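Local coordinates for actibind (Aspergillus niger, PDB 3D3Z), which is a ribonuclease of the T2 family that cleaves RNA, probably without strict base specificity but with a preference for adenylic acid, at residues 77-80 with 86-89; 117-122 with 137-142; 150-155 with 197-202. All blocks are in the same frame, centred on the assembly; numbering follows the deposited sequence.

Contact 1: 77-80 with 86-89; sequences SILE and ELLS. With NAG (2-acetamido-2-deoxy-beta-D-glucopyranose), chain B.
Leu79 packs between Leu87 and Leu88 where two consecutive helices, 75-81 and 85-94, meet in the RNase T2 fold. The helices come close here, with the CA atoms of Leu79 and Leu88 6.8 Å apart. The buried part is purely apolar. Leu79 uses both branches: its CD2 meets Leu87 CD2 at 4.0 Å, the two side chains crossing at about a right angle, and its CD1 meets Leu88 CD1 at 4.1 Å. Leu88 reaches across because its CG is anti to the backbone N (chi1 -177°), which extends the isobutyl group toward helix 75-81. Leu87 also rests on Phe140 and Val144 of helix 134-147, which covers the inner side of the pair.

The solvent side is different. Glu80 is exposed; its CG lies closest to Leu88 CD2, at 3.6 Å, and its carboxylate end comes alongside, with OE2 3.8 Å from the same methyl. Away from Leu88, the outer surface of helix 75-81 lies against a sugar of the protein's own glycan. There the acetamide methyl C8 of NAG lies 3.3 Å from Ser77 O, and its N2 lies 3.9 Å from Ile78 CG1.

Contact 2: 117-122 with 137-142; sequences TCINTI and GDFFQQ
Phe139 holds its ring out toward Ile119 and Ile122 because chi1 is 162°, with CG anti to the backbone N. A chi2 of 87° then turns one edge of the ring to the two isoleucines. Both of these use the other arrangement, with CG1 anti to the carbonyl carbon and beside the backbone N. The touching atom is CD1 in each case. Ile119 CD1 lies 3.9 Å from Phe139 CE1, and the two side chains cross at about a right angle. In one of its two modelled conformers, Ile122 brings CD1 to 4.0 Å from Phe139 CD1. Both methyls then stay near the ring plane, so they meet the rim and not a face.

The isoleucines can act together because residues 119-122 form a type I beta turn. It is closed by Ile122 N to Ile119 O at 3.2 Å, and it sets the two side chains on the same side of the loop. The opposite edge of the Phe139 ring is also occupied. Its CD2 stands 3.8 Å above the plane of Phe140, over the ring centre. The Phe139 ring is thus held at both edges. All three residues of the contact are buried, and it is wholly apolar.

The phenylalanine side chain is about 5 Å from those of Glu111 and His115, two of the predicted active-site residues, so this packing lies next to helix 104-116, which carries both. The disulfide of Cys118 with Cys66 ties down the start of the loop. Ile122 and Phe140 both touch Trp112 of helix 104-116, Ile119 touches Pro55 of strand 49-56, and helix 85-94 covers Phe140 with Leu87 and Met91.

Contact 3: 150-155 with 197-202; sequences LDSYTA and SQLYYY
Ser152 OG is gripped from two directions, by Tyr201 OH across the contact and by Gln34 OE1 of strand 29-35. The tyrosine is the donor in a short bond of 2.5 Å from Tyr201 OH to Ser152 OG. The serine oxygen lies in the plane of the tyrosine ring, at its edge. A Ser152 chi1 of -62° puts OG beside the backbone N, directed at the sheet. Both residues are buried. The bond engages the tyrosine hydroxyl, while Ser152 OG keeps the glutamine as a second partner. Leu199 CD1 lies against the same serine, 3.2 Å from Ser152 OG, which is close for a methyl.

Leu150 meets the tyrosine differently, over one face. Its CD2 stands 4.0 Å from the centroid of the Tyr201 ring and 17° off the ring normal, a CH-pi contact. The side chains of Leu150 and Tyr201 run antiparallel alongside each other. The ring is therefore covered on a face and bonded at its phenol end, which should fix its orientation.

Asp151 is the N-cap of helix 152-158. Its OD1 accepts from Thr154 N at 3.2 Å and its OD2 from Thr154 OG1 at 2.8 Å, both from above the carboxylate plane. Asp151 thus caps the helix from the position just before Ser152.

The contact joins the start of helix 152-158 and the loop leading into it to strand 195-206 of the antiparallel sheet. Leu178 of helix 171-179 touches Ser152, Leu199 and Tyr201, and strand 29-35 pairs with strand 195-206 through Gln34 and Gln32.

Overall arrangement
Contacts 1 and 2 touch, with centres 15 Å apart. They share helix 134-147 as a floor: Leu87 CD2 lies 3.7 Å from Gln141 N, and Leu79 CD2 lies 3.7 Å from Gly137 CA. Contact 3 stands apart, on the opposite side of the chain's centre from contact 2. Its centre is 24 Å from that of contact 1 and 21 Å from that of contact 2. Measured between side chains, the predicted active-site residues lie near all three: Phe139 is about 5 Å from Glu111 and His115, Leu79 about 11 Å from Glu111, and Leu199 about 8 Å from His51. The side chains of Phe139 and Leu199 are about 12 and 13 Å from the bound D3Z.

Contact 1: 77-80 with 86-89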
# COMPACT_ATOMS: atom_id res chain seq x y z
N SER A 77 -1.10 -11.37 -17.24
CA SER A 77 -2.13 -11.77 -18.19
C SER A 77 -3.54 -11.30 -17.83
O SER A 77 -4.30 -10.93 -18.74
CB SER A 77 -2.16 -13.28 -18.29
OG SER A 77 -0.92 -13.70 -18.83
N ILE A 78 -3.88 -11.28 -16.55
CA ILE A 78 -5.20 -10.82 -16.11
C ILE A 78 -5.33 -9.34 -16.45
O ILE A 78 -6.33 -8.91 -17.04
CB ILE A 78 -5.42 -11.08 -14.64
CG1 ILE A 78 -5.62 -12.58 -14.37
CG2 ILE A 78 -6.59 -10.31 -14.18
CD1 ILE A 78 -5.53 -13.00 -12.97
N LEU A 79 -4.29 -8.57 -16.14
CA LEU A 79 -4.32 -7.14 -16.43
C LEU A 79 -4.38 -6.85 -17.93
O LEU A 79 -5.12 -5.96 -18.36
CB LEU A 79 -3.10 -6.39 -15.83
CG LEU A 79 -3.05 -6.40 -14.26
CD1 LEU A 79 -1.76 -5.70 -13.70
CD2 LEU A 79 -4.27 -5.85 -13.55
N GLU A 80 -3.61 -7.59 -18.71
CA GLU A 80 -3.63 -7.44 -20.16
C GLU A 80 -4.99 -7.76 -20.76
O GLU A 80 -5.50 -7.01 -21.55
CB GLU A 80 -2.60 -8.32 -20.80
CG GLU A 80 -1.16 -7.77 -20.59
CD GLU A 80 -0.05 -8.77 -20.85
OE1 GLU A 80 -0.28 -10.02 -20.79
OE2 GLU A 80 1.10 -8.29 -21.06
N GLU A 86 -2.09 0.83 -19.25
CA GLU A 86 -1.40 1.93 -18.57
C GLU A 86 -1.09 1.56 -17.12
O GLU A 86 -0.04 1.95 -16.59
CB GLU A 86 -2.20 3.24 -18.61
CG GLU A 86 -2.33 3.83 -20.01
CD GLU A 86 -1.14 4.65 -20.47
OE1 GLU A 86 0.04 4.33 -20.18
OE2 GLU A 86 -1.44 5.64 -21.19
N LEU A 87 -2.00 0.82 -16.48
CA LEU A 87 -1.78 0.34 -15.14
C LEU A 87 -0.59 -0.61 -15.06
O LEU A 87 0.25 -0.46 -14.17
CB LEU A 87 -3.02 -0.38 -14.59
CG LEU A 87 -2.96 -1.12 -13.25
CD1 LEU A 87 -2.70 -0.11 -12.08
CD2 LEU A 87 -4.24 -1.84 -13.03
N LEU A 88 -0.52 -1.59 -15.99
CA LEU A 88 0.59 -2.51 -15.99
C LEU A 88 1.94 -1.77 -16.21
O LEU A 88 2.90 -2.07 -15.52
CB LEU A 88 0.38 -3.63 -17.00
CG LEU A 88 1.36 -4.78 -17.17
CD1 LEU A 88 1.66 -5.61 -15.90
CD2 LEU A 88 0.80 -5.73 -18.30
N SER A 89 1.99 -0.81 -17.13
CA SER A 89 3.17 0.03 -17.39
C SER A 89 3.59 0.80 -16.12
O SER A 89 4.78 0.81 -15.73
CB SER A 89 2.85 1.06 -18.49
OG SER A 89 2.69 0.44 -19.75
C1 NAG B . -5.51 -16.62 -15.15
C2 NAG B . -6.42 -16.66 -16.40
C3 NAG B . -7.82 -17.11 -15.99
C4 NAG B . -7.76 -18.37 -15.17
C5 NAG B . -6.83 -18.17 -13.97
C6 NAG B . -6.75 -19.38 -13.03
C7 NAG B . -5.87 -15.00 -18.12
C8 NAG B . -6.13 -13.67 -18.77
N2 NAG B . -6.55 -15.35 -17.02
O3 NAG B . -8.64 -17.25 -17.14
O4 NAG B . -9.10 -18.59 -14.78
O5 NAG B . -5.53 -17.84 -14.46
O6 NAG B . -6.40 -20.52 -13.77
O7 NAG B . -5.02 -15.73 -18.61

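Contact 2: 117-122 with 137-142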
# COMPACT_ATOMS: atom_id res chain seq x y z
N THR A 117 -6.75 -11.12 -1.35
CA THR A 117 -7.77 -12.15 -1.11
C THR A 117 -8.40 -12.02 0.26
O THR A 117 -9.47 -12.64 0.50
CB THR A 117 -7.26 -13.65 -1.27
OG1 THR A 117 -6.27 -13.91 -0.30
CG2 THR A 117 -6.72 -13.93 -2.64
N CYS A 118 -7.78 -11.20 1.12
CA CYS A 118 -8.25 -10.97 2.48
C CYS A 118 -9.07 -9.69 2.65
O CYS A 118 -9.48 -9.36 3.76
CB CYS A 118 -7.02 -11.00 3.43
SG CYS A 118 -6.26 -12.62 3.56
N ILE A 119 -9.26 -8.94 1.57
CA ILE A 119 -10.09 -7.73 1.61
C ILE A 119 -11.55 -8.18 1.33
O ILE A 119 -11.94 -8.51 0.19
CB ILE A 119 -9.56 -6.70 0.62
CG1 ILE A 119 -8.09 -6.39 0.93
CG2 ILE A 119 -10.42 -5.42 0.65
CD1 ILE A 119 -7.42 -5.41 -0.02
N ASN A 120 -12.35 -8.25 2.39
CA ASN A 120 -13.68 -8.84 2.26
C ASN A 120 -14.59 -8.10 1.27
O ASN A 120 -15.43 -8.73 0.63
CB ASN A 120 -14.36 -8.98 3.64
CG ASN A 120 -14.80 -7.66 4.18
OD1 ASN A 120 -13.98 -6.83 4.50
ND2 ASN A 120 -16.11 -7.42 4.21
N THR A 121 -14.41 -6.79 1.11
CA THR A 121 -15.30 -5.97 0.29
C THR A 121 -14.99 -6.04 -1.25
O THR A 121 -15.70 -5.41 -2.03
CB THR A 121 -15.27 -4.50 0.72
OG1 THR A 121 -13.92 -4.03 0.65
CG2 THR A 121 -15.84 -4.31 2.17
N ILE A 122 -14.03 -6.89 -1.62
CA ILE A 122 -13.48 -7.04 -2.99
C ILE A 122 -14.06 -8.27 -3.70
O ILE A 122 -13.82 -8.50 -4.86
CB ILE A 122 -11.91 -7.20 -2.92
CG1 ILE A 122 -11.29 -5.91 -2.37
CG2 ILE A 122 -11.30 -7.57 -4.27
CD1 ILE A 122 -9.82 -5.67 -2.75
N GLY A 137 -7.93 -6.95 -11.07
CA GLY A 137 -7.51 -5.72 -11.71
C GLY A 137 -7.89 -4.46 -10.95
O GLY A 137 -7.10 -3.49 -10.89
N ASP A 138 -9.11 -4.46 -10.39
CA ASP A 138 -9.57 -3.32 -9.62
C ASP A 138 -8.67 -3.07 -8.38
O ASP A 138 -8.45 -1.91 -7.98
CB ASP A 138 -11.01 -3.49 -9.15
CG ASP A 138 -12.06 -3.26 -10.26
OD1 ASP A 138 -11.73 -2.81 -11.39
OD2 ASP A 138 -13.21 -3.53 -9.90
N PHE A 139 -8.23 -4.16 -7.75
CA PHE A 139 -7.34 -4.13 -6.59
C PHE A 139 -6.02 -3.42 -6.97
O PHE A 139 -5.67 -2.39 -6.37
CB PHE A 139 -7.12 -5.53 -6.02
CG PHE A 139 -5.88 -5.63 -5.10
CD1 PHE A 139 -5.97 -5.35 -3.74
CD2 PHE A 139 -4.66 -5.95 -5.61
CE1 PHE A 139 -4.86 -5.42 -2.93
CE2 PHE A 139 -3.53 -6.07 -4.80
CZ PHE A 139 -3.66 -5.79 -3.45
N PHE A 140 -5.37 -3.85 -8.03
CA PHE A 140 -4.13 -3.24 -8.50
C PHE A 140 -4.31 -1.79 -8.82
O PHE A 140 -3.57 -0.97 -8.29
CB PHE A 140 -3.54 -4.03 -9.64
CG PHE A 140 -2.90 -5.29 -9.16
CD1 PHE A 140 -1.64 -5.24 -8.56
CD2 PHE A 140 -3.54 -6.51 -9.21
CE1 PHE A 140 -1.04 -6.34 -8.03
CE2 PHE A 140 -2.94 -7.63 -8.69
CZ PHE A 140 -1.67 -7.54 -8.10
N GLN A 141 -5.39 -1.47 -9.52
CA GLN A 141 -5.79 -0.06 -9.72
C GLN A 141 -5.97 0.75 -8.42
O GLN A 141 -5.46 1.85 -8.32
CB GLN A 141 -7.04 0.08 -10.63
CG GLN A 141 -7.26 1.54 -11.08
CD GLN A 141 -6.14 2.11 -11.93
OE1 GLN A 141 -5.91 1.64 -13.04
NE2 GLN A 141 -5.54 3.20 -11.48
N GLN A 142 -6.66 0.18 -7.44
CA GLN A 142 -6.94 0.86 -6.15
C GLN A 142 -5.62 1.15 -5.39
O GLN A 142 -5.41 2.22 -4.90
CB GLN A 142 -7.84 -0.05 -5.31
CG GLN A 142 -8.31 0.54 -3.99
CD GLN A 142 -9.06 1.83 -4.11
OE1 GLN A 142 -9.94 1.96 -4.95
NE2 GLN A 142 -8.73 2.78 -3.27

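Contact 3: 150-155 with 197-202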
# COMPACT_ATOMS: atom_id res chain seq x y z
N LEU A 150 0.16 9.57 -1.78
CA LEU A 150 1.08 9.41 -0.63
C LEU A 150 2.51 9.51 -1.11
O LEU A 150 3.24 8.53 -1.03
CB LEU A 150 0.83 8.03 0.00
CG LEU A 150 -0.51 7.86 0.69
CD1 LEU A 150 -0.79 6.41 0.98
CD2 LEU A 150 -0.54 8.69 1.97
N ASP A 151 2.87 10.68 -1.65
CA ASP A 151 4.19 10.93 -2.20
C ASP A 151 5.16 11.26 -1.03
O ASP A 151 5.44 12.42 -0.73
CB ASP A 151 4.15 12.03 -3.25
CG ASP A 151 5.49 12.30 -3.89
OD1 ASP A 151 6.52 11.68 -3.56
OD2 ASP A 151 5.53 13.20 -4.76
N SER A 152 5.63 10.19 -0.41
CA SER A 152 6.62 10.17 0.66
C SER A 152 7.88 10.97 0.34
O SER A 152 8.33 11.78 1.16
CB SER A 152 6.97 8.69 0.93
OG SER A 152 5.82 8.01 1.37
N TYR A 153 8.47 10.77 -0.83
CA TYR A 153 9.68 11.51 -1.20
C TYR A 153 9.50 13.02 -1.11
O TYR A 153 10.36 13.71 -0.54
CB TYR A 153 10.18 11.16 -2.58
CG TYR A 153 11.52 11.80 -2.87
CD1 TYR A 153 12.69 11.07 -2.69
CD2 TYR A 153 11.64 13.15 -3.28
CE1 TYR A 153 13.91 11.61 -2.93
CE2 TYR A 153 12.90 13.72 -3.51
CZ TYR A 153 14.03 12.93 -3.33
OH TYR A 153 15.30 13.41 -3.54
N THR A 154 8.41 13.52 -1.69
CA THR A 154 8.14 14.95 -1.67
C THR A 154 7.77 15.45 -0.28
O THR A 154 8.20 16.52 0.12
CB THR A 154 7.04 15.32 -2.65
OG1 THR A 154 7.50 14.96 -3.96
CG2 THR A 154 6.79 16.83 -2.65
N ALA A 155 6.99 14.68 0.47
CA ALA A 155 6.65 15.09 1.83
C ALA A 155 7.94 15.23 2.67
O ALA A 155 8.07 16.15 3.49
CB ALA A 155 5.70 14.12 2.46
N SER A 197 13.82 2.55 4.83
CA SER A 197 13.54 1.36 4.03
C SER A 197 12.05 1.13 3.69
O SER A 197 11.74 0.77 2.57
CB SER A 197 14.05 0.16 4.79
OG SER A 197 13.80 -0.98 4.02
N GLN A 198 11.15 1.26 4.66
CA GLN A 198 9.73 0.92 4.50
C GLN A 198 8.82 1.92 5.22
O GLN A 198 9.20 2.46 6.28
CB GLN A 198 9.47 -0.48 5.08
CG GLN A 198 10.21 -1.62 4.33
CD GLN A 198 9.68 -2.99 4.65
OE1 GLN A 198 8.47 -3.20 4.62
NE2 GLN A 198 10.59 -3.96 4.96
N LEU A 199 7.62 2.09 4.67
CA LEU A 199 6.56 2.93 5.24
C LEU A 199 5.21 2.19 5.15
O LEU A 199 4.90 1.52 4.12
CB LEU A 199 6.49 4.28 4.52
CG LEU A 199 7.69 5.25 4.56
CD1 LEU A 199 7.43 6.46 3.68
CD2 LEU A 199 8.02 5.69 6.01
N TYR A 200 4.45 2.20 6.26
CA TYR A 200 3.03 1.75 6.27
C TYR A 200 2.12 2.91 6.69
O TYR A 200 2.13 3.35 7.85
CB TYR A 200 2.72 0.59 7.20
CG TYR A 200 3.65 -0.59 7.33
CD1 TYR A 200 4.60 -0.94 6.35
CD2 TYR A 200 3.55 -1.42 8.45
CE1 TYR A 200 5.42 -2.04 6.51
CE2 TYR A 200 4.36 -2.53 8.61
CZ TYR A 200 5.28 -2.85 7.64
OH TYR A 200 6.07 -3.97 7.83
N TYR A 201 1.32 3.38 5.74
CA TYR A 201 0.28 4.38 6.02
C TYR A 201 -1.04 3.67 6.29
O TYR A 201 -1.55 2.95 5.44
CB TYR A 201 0.14 5.33 4.84
CG TYR A 201 1.33 6.19 4.48
CD1 TYR A 201 1.46 7.50 5.00
CD2 TYR A 201 2.28 5.78 3.55
CE1 TYR A 201 2.50 8.32 4.60
CE2 TYR A 201 3.32 6.60 3.19
CZ TYR A 201 3.44 7.85 3.75
OH TYR A 201 4.45 8.69 3.39
N TYR A 202 -1.59 3.88 7.50
CA TYR A 202 -2.81 3.22 7.96
C TYR A 202 -4.04 4.07 7.65
O TYR A 202 -3.99 5.32 7.64
CB TYR A 202 -2.77 2.93 9.47
CG TYR A 202 -1.72 1.91 9.90
CD1 TYR A 202 -2.08 0.66 10.35
CD2 TYR A 202 -0.35 2.21 9.87
CE1 TYR A 202 -1.10 -0.29 10.75
CE2 TYR A 202 0.63 1.27 10.27
CZ TYR A 202 0.24 0.05 10.72
OH TYR A 202 1.20 -0.86 11.11